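Local structure of glycosyl hydrolases family 2, sugar binding domain protein (Bacteroides uniformis str. 3978 T3 ii, 6D1P) at residues R244-S247 against K251-N254. The protein is a gut-bacterial beta-glucuronidase of glycoside hydrolase family 2, which probably cleaves O-glycosidic bonds to release glucuronic acid from its conjugates. Numbering follows the deposited sequence.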
loop_
_atom_site.group_PDB
_atom_site.type_symbol
_atom_site.label_atom_id
_atom_site.label_comp_id
_atom_site.label_asym_id
_atom_site.label_seq_id
_atom_site.Cartn_x
_atom_site.Cartn_y
_atom_site.Cartn_z
ATOM N N ARG A 244 44.905 27.339 0.443
ATOM C CA ARG A 244 44.749 28.785 0.316
ATOM C C ARG A 244 43.455 29.248 0.972
ATOM O O ARG A 244 42.424 28.578 0.871
ATOM C CB ARG A 244 44.758 29.217 -1.149
ATOM C CG ARG A 244 46.042 28.910 -1.886
ATOM C CD ARG A 244 45.986 29.436 -3.319
ATOM N NE ARG A 244 46.221 28.365 -4.288
ATOM C CZ ARG A 244 47.426 27.976 -4.695
ATOM N NH1 ARG A 244 48.508 28.580 -4.216
ATOM N NH2 ARG A 244 47.552 26.985 -5.576
ATOM N N VAL A 245 43.507 30.405 1.626
ATOM C CA VAL A 245 42.356 30.986 2.309
ATOM C C VAL A 245 42.016 32.314 1.653
ATOM O O VAL A 245 42.839 33.236 1.653
ATOM C CB VAL A 245 42.616 31.185 3.807
ATOM C CG1 VAL A 245 41.484 31.976 4.419
ATOM C CG2 VAL A 245 42.744 29.846 4.495
ATOM N N PHE A 246 40.793 32.427 1.132
ATOM C CA PHE A 246 40.339 33.614 0.419
ATOM C C PHE A 246 39.340 34.407 1.250
ATOM O O PHE A 246 38.498 33.831 1.939
ATOM C CB PHE A 246 39.698 33.237 -0.913
ATOM C CG PHE A 246 40.621 32.505 -1.836
ATOM C CD1 PHE A 246 41.433 33.202 -2.721
ATOM C CD2 PHE A 246 40.682 31.117 -1.819
ATOM C CE1 PHE A 246 42.286 32.525 -3.575
ATOM C CE2 PHE A 246 41.534 30.436 -2.665
ATOM C CZ PHE A 246 42.337 31.139 -3.549
ATOM N N SER A 247 39.429 35.734 1.156
ATOM C CA SER A 247 38.539 36.633 1.878
ATOM C C SER A 247 37.126 36.539 1.313
ATOM O O SER A 247 36.907 35.950 0.255
ATOM C CB SER A 247 39.046 38.067 1.777
ATOM O OG SER A 247 38.733 38.615 0.505
ATOM N N LYS A 251 39.916 37.696 -2.316
ATOM C CA LYS A 251 41.314 38.075 -2.199
ATOM C C LYS A 251 42.013 37.117 -1.251
ATOM O O LYS A 251 41.538 36.878 -0.137
ATOM C CB LYS A 251 41.452 39.516 -1.701
ATOM C CG LYS A 251 41.202 40.587 -2.771
ATOM C CD LYS A 251 39.722 40.936 -2.927
ATOM C CE LYS A 251 39.445 41.654 -4.253
ATOM N NZ LYS A 251 39.514 40.692 -5.392
ATOM N N GLU A 252 43.132 36.567 -1.707
ATOM C CA GLU A 252 43.906 35.637 -0.903
ATOM C C GLU A 252 44.407 36.313 0.372
ATOM O O GLU A 252 45.147 37.301 0.313
ATOM C CB GLU A 252 45.067 35.108 -1.738
ATOM C CG GLU A 252 46.096 34.325 -0.966
ATOM C CD GLU A 252 46.993 33.540 -1.891
ATOM O OE1 GLU A 252 46.493 33.131 -2.965
ATOM O OE2 GLU A 252 48.187 33.344 -1.556
ATOM N N VAL A 253 43.981 35.796 1.529
ATOM C CA VAL A 253 44.436 36.339 2.807
ATOM C C VAL A 253 45.695 35.643 3.301
ATOM O O VAL A 253 46.417 36.207 4.137
ATOM C CB VAL A 253 43.367 36.236 3.913
ATOM C CG1 VAL A 253 41.983 36.506 3.364
ATOM C CG2 VAL A 253 43.417 34.872 4.587
ATOM N N ASN A 254 45.979 34.442 2.806
ATOM C CA ASN A 254 47.043 33.624 3.352
ATOM C C ASN A 254 47.167 32.371 2.508
ATOM O O ASN A 254 46.192 31.950 1.882
ATOM C CB ASN A 254 46.757 33.281 4.811
ATOM C CG ASN A 254 48.022 33.107 5.630
ATOM O OD1 ASN A 254 48.709 32.087 5.512
ATOM N ND2 ASN A 254 48.328 34.095 6.479
#
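V245 and V253 meet methyl to methyl, CG1 of V245 lying 3.5 Å from CG2 of V253, at a classic beta bulge in which V253 and N254 both face V245. Two bonds on V245 pin the bulge: its N donates to N254 O (3.1 Å, nearly straight at 175°), and its O accepts from V253 N at 2.8 Å. V253's branched side chain suits this place, since its other methyl, CG1, reaches S247 CB at 3.7 Å. F246 and E252, a non-hydrogen-bonded pair, project from the opposite face of the sheet to V245 and N254: the flat F246 ring brings CD1 obliquely to within 3.9 Å of E252 N, while E252 extends, CG anti to its backbone N (chi1 170°), until OE1 lies beside the aliphatic CD of R244. S247 closes the turn, its N bonded to K251 O and its short hydroxyl side chain accepting from K251 N (3.2 Å) and hydrogen-bonded to E249 N. A valine here has no hydroxyl for those amides and would probably leave the turn less firmly held. The hairpin joins strand 240-246 to edge strand 252-259 of a four-stranded antiparallel sheet; strand 240-246 is flanked on its other side by strand 284-292, whose V287 and T285 bond to the R244 and F246 backbones and touch F246's side chain.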